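Glutamine cyclotransferase (Zymomonas mobilis, PDB 3NOL) catalyses, as a beta-propeller glutaminyl cyclase, the cyclisation of N-terminal glutamine to pyroglutamate. Local coordinates at residues I26-Y31 with V204-L210; L171-N175 with A186-Q190. All blocks are in the same frame, centred on the assembly; numbering follows the deposited sequence.

Interaction 1 (I26-Y31 with V204-L210)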
ATOM      1  N   ILE A  26      -0.146  22.080  -8.980  1.00 20.11           N
ATOM      2  CA  ILE A  26       0.108  20.641  -8.802  1.00 16.89           C
ATOM      3  C   ILE A  26      -0.468  19.887 -10.000  1.00 15.46           C
ATOM      4  O   ILE A  26      -1.697  19.860 -10.177  1.00 14.56           O
ATOM      5  CB  ILE A  26      -0.515  20.054  -7.493  1.00 16.77           C
ATOM      6  CG1 ILE A  26      -0.019  20.786  -6.232  1.00 16.32           C
ATOM      7  CG2 ILE A  26      -0.231  18.557  -7.389  1.00 16.57           C
ATOM      8  CD1 ILE A  26      -0.595  20.214  -4.910  1.00 15.87           C
ATOM      9  N   PRO A  27       0.410  19.265 -10.820  1.00 14.81           N
ATOM     10  CA  PRO A  27      -0.127  18.532 -11.980  1.00 13.75           C
ATOM     11  C   PRO A  27      -1.013  17.355 -11.585  1.00 13.31           C
ATOM     12  O   PRO A  27      -0.756  16.684 -10.582  1.00 11.28           O
ATOM     13  CB  PRO A  27       1.121  18.019 -12.723  1.00 14.53           C
ATOM     14  CG  PRO A  27       2.296  18.230 -11.823  1.00 15.38           C
ATOM     15  CD  PRO A  27       1.881  19.213 -10.734  1.00 14.49           C
ATOM     16  N   ILE A  28      -2.048  17.130 -12.389  1.00 12.36           N
ATOM     17  CA  ILE A  28      -2.987  16.041 -12.202  1.00 12.43           C
ATOM     18  C   ILE A  28      -2.664  15.013 -13.292  1.00 12.10           C
ATOM     19  O   ILE A  28      -2.397  15.389 -14.445  1.00 11.51           O
ATOM     20  CB  ILE A  28      -4.456  16.534 -12.329  1.00 13.07           C
ATOM     21  CG1 ILE A  28      -4.767  17.585 -11.242  1.00 14.18           C
ATOM     22  CG2 ILE A  28      -5.450  15.368 -12.228  1.00 13.39           C
ATOM     23  CD1 ILE A  28      -6.007  18.442 -11.510  1.00 13.53           C
ATOM     24  N   TYR A  29      -2.697  13.733 -12.922  1.00 10.90           N
ATOM     25  CA  TYR A  29      -2.425  12.635 -13.859  1.00 10.77           C
ATOM     26  C   TYR A  29      -3.676  11.796 -14.055  1.00 10.97           C
ATOM     27  O   TYR A  29      -4.316  11.394 -13.083  1.00 10.60           O
ATOM     28  CB  TYR A  29      -1.270  11.755 -13.349  1.00 10.37           C
ATOM     29  CG  TYR A  29       0.038  12.512 -13.300  1.00 11.54           C
ATOM     30  CD1 TYR A  29       0.923  12.491 -14.382  1.00 11.54           C
ATOM     31  CD2 TYR A  29       0.365  13.296 -12.191  1.00 10.88           C
ATOM     32  CE1 TYR A  29       2.117  13.206 -14.341  1.00 10.17           C
ATOM     33  CE2 TYR A  29       1.534  14.025 -12.136  1.00 10.67           C
ATOM     34  CZ  TYR A  29       2.404  13.986 -13.208  1.00 10.72           C
ATOM     35  OH  TYR A  29       3.557  14.717 -13.126  1.00 12.45           O
ATOM     36  N   ASP A  30      -4.025  11.570 -15.323  1.00 11.36           N
ATOM     37  CA  ASP A  30      -5.072  10.641 -15.681  1.00 12.02           C
ATOM     38  C   ASP A  30      -4.470   9.272 -15.950  1.00 11.36           C
ATOM     39  O   ASP A  30      -3.293   9.156 -16.248  1.00 11.82           O
ATOM     40  CB  ASP A  30      -5.837  11.142 -16.904  1.00 12.88           C
ATOM     41  CG  ASP A  30      -6.689  12.349 -16.579  1.00 14.14           C
ATOM     42  OD1 ASP A  30      -7.496  12.253 -15.628  1.00 16.43           O
ATOM     43  OD2 ASP A  30      -6.539  13.389 -17.253  1.00 14.97           O
ATOM     44  N   TYR A  31      -5.288   8.242 -15.810  1.00 11.18           N
ATOM     45  CA  TYR A  31      -4.813   6.883 -15.988  1.00 11.26           C
ATOM     46  C   TYR A  31      -5.260   6.318 -17.351  1.00 11.18           C
ATOM     47  O   TYR A  31      -6.278   6.765 -17.930  1.00 11.22           O
ATOM     48  CB  TYR A  31      -5.331   5.989 -14.852  1.00 11.68           C
ATOM     49  CG  TYR A  31      -6.811   5.777 -14.935  1.00 11.44           C
ATOM     50  CD1 TYR A  31      -7.702   6.643 -14.266  1.00 12.78           C
ATOM     51  CD2 TYR A  31      -7.353   4.748 -15.725  1.00 12.70           C
ATOM     52  CE1 TYR A  31      -9.075   6.478 -14.369  1.00 11.65           C
ATOM     53  CE2 TYR A  31      -8.735   4.585 -15.835  1.00 12.99           C
ATOM     54  CZ  TYR A  31      -9.586   5.455 -15.152  1.00 13.05           C
ATOM     55  OH  TYR A  31     -10.942   5.282 -15.270  1.00 12.68           O
ATOM     56  N   VAL A 204       3.297  17.503  -1.774  1.00  7.16           N
ATOM     57  CA  VAL A 204       2.649  16.805  -2.877  1.00  7.09           C
ATOM     58  C   VAL A 204       3.053  17.509  -4.192  1.00  7.57           C
ATOM     59  O   VAL A 204       2.870  18.713  -4.342  1.00  7.32           O
ATOM     60  CB  VAL A 204       1.108  16.761  -2.688  1.00  7.02           C
ATOM     61  CG1 VAL A 204       0.408  16.282  -3.943  1.00  6.25           C
ATOM     62  CG2 VAL A 204       0.735  15.889  -1.448  1.00  7.87           C
ATOM     63  N   THR A 205       3.635  16.745  -5.108  1.00  7.41           N
ATOM     64  CA  THR A 205       4.064  17.273  -6.397  1.00  8.87           C
ATOM     65  C   THR A 205       3.200  16.806  -7.564  1.00  8.87           C
ATOM     66  O   THR A 205       3.435  17.214  -8.703  1.00  8.77           O
ATOM     67  CB  THR A 205       5.526  16.916  -6.666  1.00  9.32           C
ATOM     68  OG1 THR A 205       5.658  15.495  -6.645  1.00 11.15           O
ATOM     69  CG2 THR A 205       6.431  17.550  -5.580  1.00 11.87           C
ATOM     70  N   GLY A 206       2.230  15.938  -7.289  1.00  8.50           N
ATOM     71  CA  GLY A 206       1.308  15.478  -8.311  1.00  7.75           C
ATOM     72  C   GLY A 206       0.168  14.690  -7.703  1.00  8.45           C
ATOM     73  O   GLY A 206       0.291  14.139  -6.583  1.00  7.31           O
ATOM     74  N   ILE A 207      -0.930  14.645  -8.443  1.00  7.65           N
ATOM     75  CA  ILE A 207      -2.108  13.952  -7.986  1.00  8.24           C
ATOM     76  C   ILE A 207      -2.614  13.077  -9.115  1.00  8.52           C
ATOM     77  O   ILE A 207      -2.902  13.559 -10.222  1.00  8.56           O
ATOM     78  CB  ILE A 207      -3.239  14.928  -7.511  1.00  9.04           C
ATOM     79  CG1 ILE A 207      -2.744  15.830  -6.361  1.00  9.25           C
ATOM     80  CG2 ILE A 207      -4.476  14.115  -7.088  1.00 10.26           C
ATOM     81  CD1 ILE A 207      -3.519  17.170  -6.227  1.00  9.63           C
ATOM     82  N   ILE A 208      -2.717  11.787  -8.812  1.00  7.63           N
ATOM     83  CA  ILE A 208      -3.305  10.810  -9.726  1.00  7.91           C
ATOM     84  C   ILE A 208      -4.793  10.670  -9.443  1.00  8.08           C
ATOM     85  O   ILE A 208      -5.195  10.305  -8.342  1.00  7.44           O
ATOM     86  CB  ILE A 208      -2.600   9.452  -9.586  1.00  8.18           C
ATOM     87  CG1 ILE A 208      -1.104   9.609  -9.931  1.00  9.38           C
ATOM     88  CG2 ILE A 208      -3.307   8.384 -10.436  1.00  8.48           C
ATOM     89  CD1 ILE A 208      -0.218   8.554  -9.241  1.00 12.35           C
ATOM     90  N   ASP A 209      -5.608  10.971 -10.446  1.00  8.13           N
ATOM     91  CA  ASP A 209      -7.063  10.958 -10.292  1.00  8.90           C
ATOM     92  C   ASP A 209      -7.628   9.648 -10.856  1.00  9.05           C
ATOM     93  O   ASP A 209      -7.688   9.467 -12.080  1.00  8.82           O
ATOM     94  CB  ASP A 209      -7.665  12.167 -11.032  1.00  9.50           C
ATOM     95  CG  ASP A 209      -9.173  12.297 -10.838  1.00 10.97           C
ATOM     96  OD1 ASP A 209      -9.793  11.440 -10.174  1.00 10.29           O
ATOM     97  OD2 ASP A 209      -9.752  13.291 -11.366  1.00 15.56           O
ATOM     98  N   LEU A 210      -8.011   8.732  -9.967  1.00  8.85           N
ATOM     99  CA  LEU A 210      -8.642   7.465 -10.369  1.00  9.45           C
ATOM    100  C   LEU A 210     -10.181   7.452 -10.303  1.00 10.56           C
ATOM    101  O   LEU A 210     -10.785   6.398 -10.380  1.00 11.23           O
ATOM    102  CB  LEU A 210      -8.064   6.272  -9.573  1.00  8.61           C
ATOM    103  CG  LEU A 210      -6.543   6.087  -9.725  1.00  8.93           C
ATOM    104  CD1 LEU A 210      -6.059   4.835  -8.986  1.00 10.10           C
ATOM    105  CD2 LEU A 210      -6.091   6.069 -11.191  1.00  9.50           C
TER
HETATM  106  O   HOH W   1      -8.209   9.720 -14.787  1.00 17.75           O
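Pro27, Tyr29, Ile207 and Asp209 lace 26-31 to 204-210 with a parallel ladder. Ile207 N donates to Pro27 O (3.0 Å), Tyr29 N to Ile207 O (2.7 Å) and Asp209 N to Tyr29 O (3.0 Å, 171° at the hydrogen). Pro27 has no N-H to give, but its carbonyl serves as well as any other at the start of the ladder. Ahead of it, the CG2 branch of Ile26 rests on the backbone at Gly206 CA, 3.6 Å away, and also meets the CG1 and CD1 carbons of Ile207; the CD1 end runs on to Val204 CG1. Beta-branched residues suit both strands, since their extended backbone accommodates the second branch. Tyr29 sends its CD2-CE2 edge past Ile207 O and Gly206 CA. A side chain at Gly206 would probably run into this ring, which is consistent with a glycine here. At the other end, Leu210 CD2 lies 3.5 Å from Tyr31 CD1, brought within range by the phenol's first torsion of 69°, which sets CG between the backbone N and carbonyl carbon; the edge of that ring also faces Asp209 O. A water donates to Asp30 OD1 and Asp209 O, at 2.8 Å from each, and so links the strands where direct pairing has ended. Farther out, Arg257 forms salt bridges with Asp30 OD1 and Asp209 OD2, probably easing the repulsion between the two carboxylates, Asn211 ND2 bonds to Asp209 OD1, and Glu216 holds Tyr31 OH. Arg196 makes a cation-pi contact with Tyr29, and Thr205 and Gly206 together face it in a classic beta bulge. Strand 28-38 also pairs with strand 248-256, so the N-terminal strand joins the sheet of the C-terminal strands, the closure known as Velcro in beta-propellers, and the parallel ladder ties that blade to its neighbour.

Interaction 2 (L171-N175 with A186-Q190)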
ATOM      1  N   LEU A 171      -1.985  17.397   4.770  1.00  8.13           N
ATOM      2  CA  LEU A 171      -2.854  16.459   4.070  1.00  7.82           C
ATOM      3  C   LEU A 171      -2.969  15.180   4.908  1.00  7.59           C
ATOM      4  O   LEU A 171      -2.022  14.367   4.960  1.00  7.97           O
ATOM      5  CB  LEU A 171      -2.285  16.128   2.677  1.00  7.62           C
ATOM      6  CG  LEU A 171      -3.096  15.114   1.849  1.00  8.35           C
ATOM      7  CD1 LEU A 171      -4.550  15.582   1.534  1.00  8.43           C
ATOM      8  CD2 LEU A 171      -2.346  14.743   0.551  1.00  8.34           C
ATOM      9  N   PRO A 172      -4.100  15.028   5.611  1.00  7.79           N
ATOM     10  CA  PRO A 172      -4.284  13.828   6.419  1.00  7.40           C
ATOM     11  C   PRO A 172      -4.855  12.645   5.615  1.00  6.88           C
ATOM     12  O   PRO A 172      -5.151  12.771   4.401  1.00  7.80           O
ATOM     13  CB  PRO A 172      -5.305  14.291   7.456  1.00  7.28           C
ATOM     14  CG  PRO A 172      -6.223  15.184   6.630  1.00  8.38           C
ATOM     15  CD  PRO A 172      -5.249  15.957   5.749  1.00  7.72           C
ATOM     16  N   GLU A 173      -5.027  11.518   6.317  1.00  7.37           N
ATOM     17  CA  GLU A 173      -5.651  10.294   5.813  1.00  6.73           C
ATOM     18  C   GLU A 173      -4.752   9.509   4.846  1.00  6.46           C
ATOM     19  O   GLU A 173      -5.241   8.685   4.073  1.00  6.44           O
ATOM     20  CB  GLU A 173      -7.045  10.532   5.202  1.00  7.92           C
ATOM     21  CG  GLU A 173      -7.971  11.368   6.103  1.00  9.56           C
ATOM     22  CD  GLU A 173      -8.102  10.777   7.504  1.00 11.47           C
ATOM     23  OE1 GLU A 173      -8.184   9.545   7.633  1.00 14.10           O
ATOM     24  OE2 GLU A 173      -8.114  11.557   8.484  1.00 17.24           O
ATOM     25  N   LEU A 174      -3.447   9.759   4.915  1.00  5.72           N
ATOM     26  CA  LEU A 174      -2.487   8.958   4.129  1.00  5.53           C
ATOM     27  C   LEU A 174      -2.554   7.474   4.526  1.00  5.46           C
ATOM     28  O   LEU A 174      -2.437   7.128   5.707  1.00  5.62           O
ATOM     29  CB  LEU A 174      -1.061   9.489   4.326  1.00  5.71           C
ATOM     30  CG  LEU A 174      -0.874  10.999   4.056  1.00  6.08           C
ATOM     31  CD1 LEU A 174       0.622  11.329   4.309  1.00  9.62           C
ATOM     32  CD2 LEU A 174      -1.348  11.404   2.646  1.00  7.17           C
ATOM     33  N   ASN A 175      -2.735   6.602   3.532  1.00  4.90           N
ATOM     34  CA  ASN A 175      -2.972   5.182   3.805  1.00  5.38           C
ATOM     35  C   ASN A 175      -1.930   4.315   3.068  1.00  4.86           C
ATOM     36  O   ASN A 175      -0.733   4.541   3.280  1.00  5.32           O
ATOM     37  CB  ASN A 175      -4.411   4.811   3.422  1.00  6.12           C
ATOM     38  CG  ASN A 175      -4.948   3.623   4.227  1.00  7.22           C
ATOM     39  OD1 ASN A 175      -4.192   2.911   4.918  1.00  8.16           O
ATOM     40  ND2 ASN A 175      -6.261   3.397   4.132  1.00  6.25           N
ATOM     41  N   ALA A 186       0.943   7.749  -2.276  1.00  6.33           N
ATOM     42  CA  ALA A 186       0.089   7.374  -1.139  1.00  5.83           C
ATOM     43  C   ALA A 186      -1.377   7.427  -1.497  1.00  5.96           C
ATOM     44  O   ALA A 186      -1.827   8.408  -2.101  1.00  4.69           O
ATOM     45  CB  ALA A 186       0.329   8.303   0.046  1.00  5.84           C
ATOM     46  N   ASN A 187      -2.130   6.387  -1.141  1.00  5.21           N
ATOM     47  CA  ASN A 187      -3.581   6.535  -1.151  1.00  5.26           C
ATOM     48  C   ASN A 187      -3.963   7.592  -0.116  1.00  5.80           C
ATOM     49  O   ASN A 187      -3.327   7.692   0.935  1.00  5.15           O
ATOM     50  CB  ASN A 187      -4.289   5.218  -0.814  1.00  4.28           C
ATOM     51  CG  ASN A 187      -4.175   4.194  -1.925  1.00  6.79           C
ATOM     52  OD1 ASN A 187      -3.378   3.268  -1.833  1.00  5.76           O
ATOM     53  ND2 ASN A 187      -4.973   4.355  -2.980  1.00  6.40           N
ATOM     54  N   VAL A 188      -4.997   8.369  -0.435  1.00  5.95           N
ATOM     55  CA  VAL A 188      -5.619   9.253   0.523  1.00  5.93           C
ATOM     56  C   VAL A 188      -7.002   8.657   0.812  1.00  6.38           C
ATOM     57  O   VAL A 188      -7.892   8.624  -0.057  1.00  6.40           O
ATOM     58  CB  VAL A 188      -5.737  10.684  -0.010  1.00  6.58           C
ATOM     59  CG1 VAL A 188      -6.378  11.580   1.066  1.00  7.55           C
ATOM     60  CG2 VAL A 188      -4.358  11.199  -0.495  1.00  6.47           C
ATOM     61  N   TRP A 189      -7.124   8.137   2.029  1.00  6.38           N
ATOM     62  CA  TRP A 189      -8.288   7.375   2.446  1.00  7.44           C
ATOM     63  C   TRP A 189      -9.549   8.188   2.246  1.00  7.18           C
ATOM     64  O   TRP A 189      -9.579   9.391   2.542  1.00  7.59           O
ATOM     65  CB  TRP A 189      -8.155   6.960   3.912  1.00  7.95           C
ATOM     66  CG  TRP A 189      -9.051   5.829   4.355  1.00  9.70           C
ATOM     67  CD1 TRP A 189      -9.342   4.662   3.665  1.00  9.72           C
ATOM     68  CD2 TRP A 189      -9.731   5.728   5.611  1.00  8.48           C
ATOM     69  NE1 TRP A 189     -10.184   3.870   4.419  1.00  9.13           N
ATOM     70  CE2 TRP A 189     -10.409   4.482   5.629  1.00  9.49           C
ATOM     71  CE3 TRP A 189      -9.807   6.558   6.742  1.00  9.79           C
ATOM     72  CZ2 TRP A 189     -11.195   4.067   6.730  1.00 10.44           C
ATOM     73  CZ3 TRP A 189     -10.589   6.147   7.835  1.00  9.48           C
ATOM     74  CH2 TRP A 189     -11.269   4.920   7.817  1.00 10.09           C
ATOM     75  N   GLN A 190     -10.565   7.522   1.697  1.00  7.91           N
ATOM     76  CA  GLN A 190     -11.882   8.136   1.426  1.00  9.26           C
ATOM     77  C   GLN A 190     -11.905   8.904   0.101  1.00  9.53           C
ATOM     78  O   GLN A 190     -12.921   9.517  -0.247  1.00 10.69           O
ATOM     79  CB  GLN A 190     -12.355   9.074   2.556  1.00  9.62           C
ATOM     80  CG  GLN A 190     -12.537   8.420   3.912  1.00 11.20           C
ATOM     81  CD  GLN A 190     -13.366   7.155   3.827  1.00 11.12           C
ATOM     82  OE1 GLN A 190     -14.540   7.183   3.433  1.00 13.16           O
ATOM     83  NE2 GLN A 190     -12.757   6.030   4.195  1.00  9.30           N
TER
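Glu173 OE1 meets the indole of Trp189 at its edge, in plane, 3.5 Å from CE3, with carboxylate and ring turned 32° apart. The electropositive rim of an aromatic ring suits such an oxygen, and the bend of the glutamate at its second torsion (-54°) carries the carboxylate back to it. Over one face of the indole, Gln190 NE2 sits 3.1 Å above the plane. Asn175 comes obliquely, its ND2 3.4 Å from Trp189 CD1 and its amide almost perpendicular (85°) to the ring; Trp130 adds an edge-to-face partner. The backbones meet as an antiparallel pair: Trp189 N donates to Glu173 O (2.8 Å) and Asn175 N to Asn187 O (2.9 Å), bracketing the non-hydrogen-bonded pair Leu174-Val188. On the apolar side, Val188 CG2 lies 4.2 Å from Leu171 CD2 and also touches Leu174 CD2, while Ala186, small enough for the spot, meets Leu174 CD2 with its methyl. Were Trp189 replaced by an alanine, the Glu173 carboxylate would probably lose its aromatic rim and the Asn175 amide be freer to turn. The ND2 of that amide also bonds to a glycerol, probably from the crystallisation liquor, and Glu176, next in the chain, is a calcium ligand; the contact therefore combines a greasy flank with a polar one, consistent with the wall of a pocket beside the metal.

Overall arrangement
Interactions 1 and 2 lie with their centres 14 Å apart and reach the same sheet, in which strands 183-188, 193-197, 204-209 and 28-38 follow one another. Interaction 2 is nested inside the long loop that interaction 1 closes: 26-31 comes first, then 171-175, 186-190 and finally 204-210. They touch where Val204 CG2 packs on Leu171 CD2, 3.8 Å away. Interaction 2 sits about 11 Å from the centre of the chain, near the calcium, and interaction 1 about 17 Å out. The blade built of 177-180, 183-188, 193-197 and 204-209 thus borders the calcium site at its inner side and, at its outer strand, forms the parallel seam to the blade that closes the propeller.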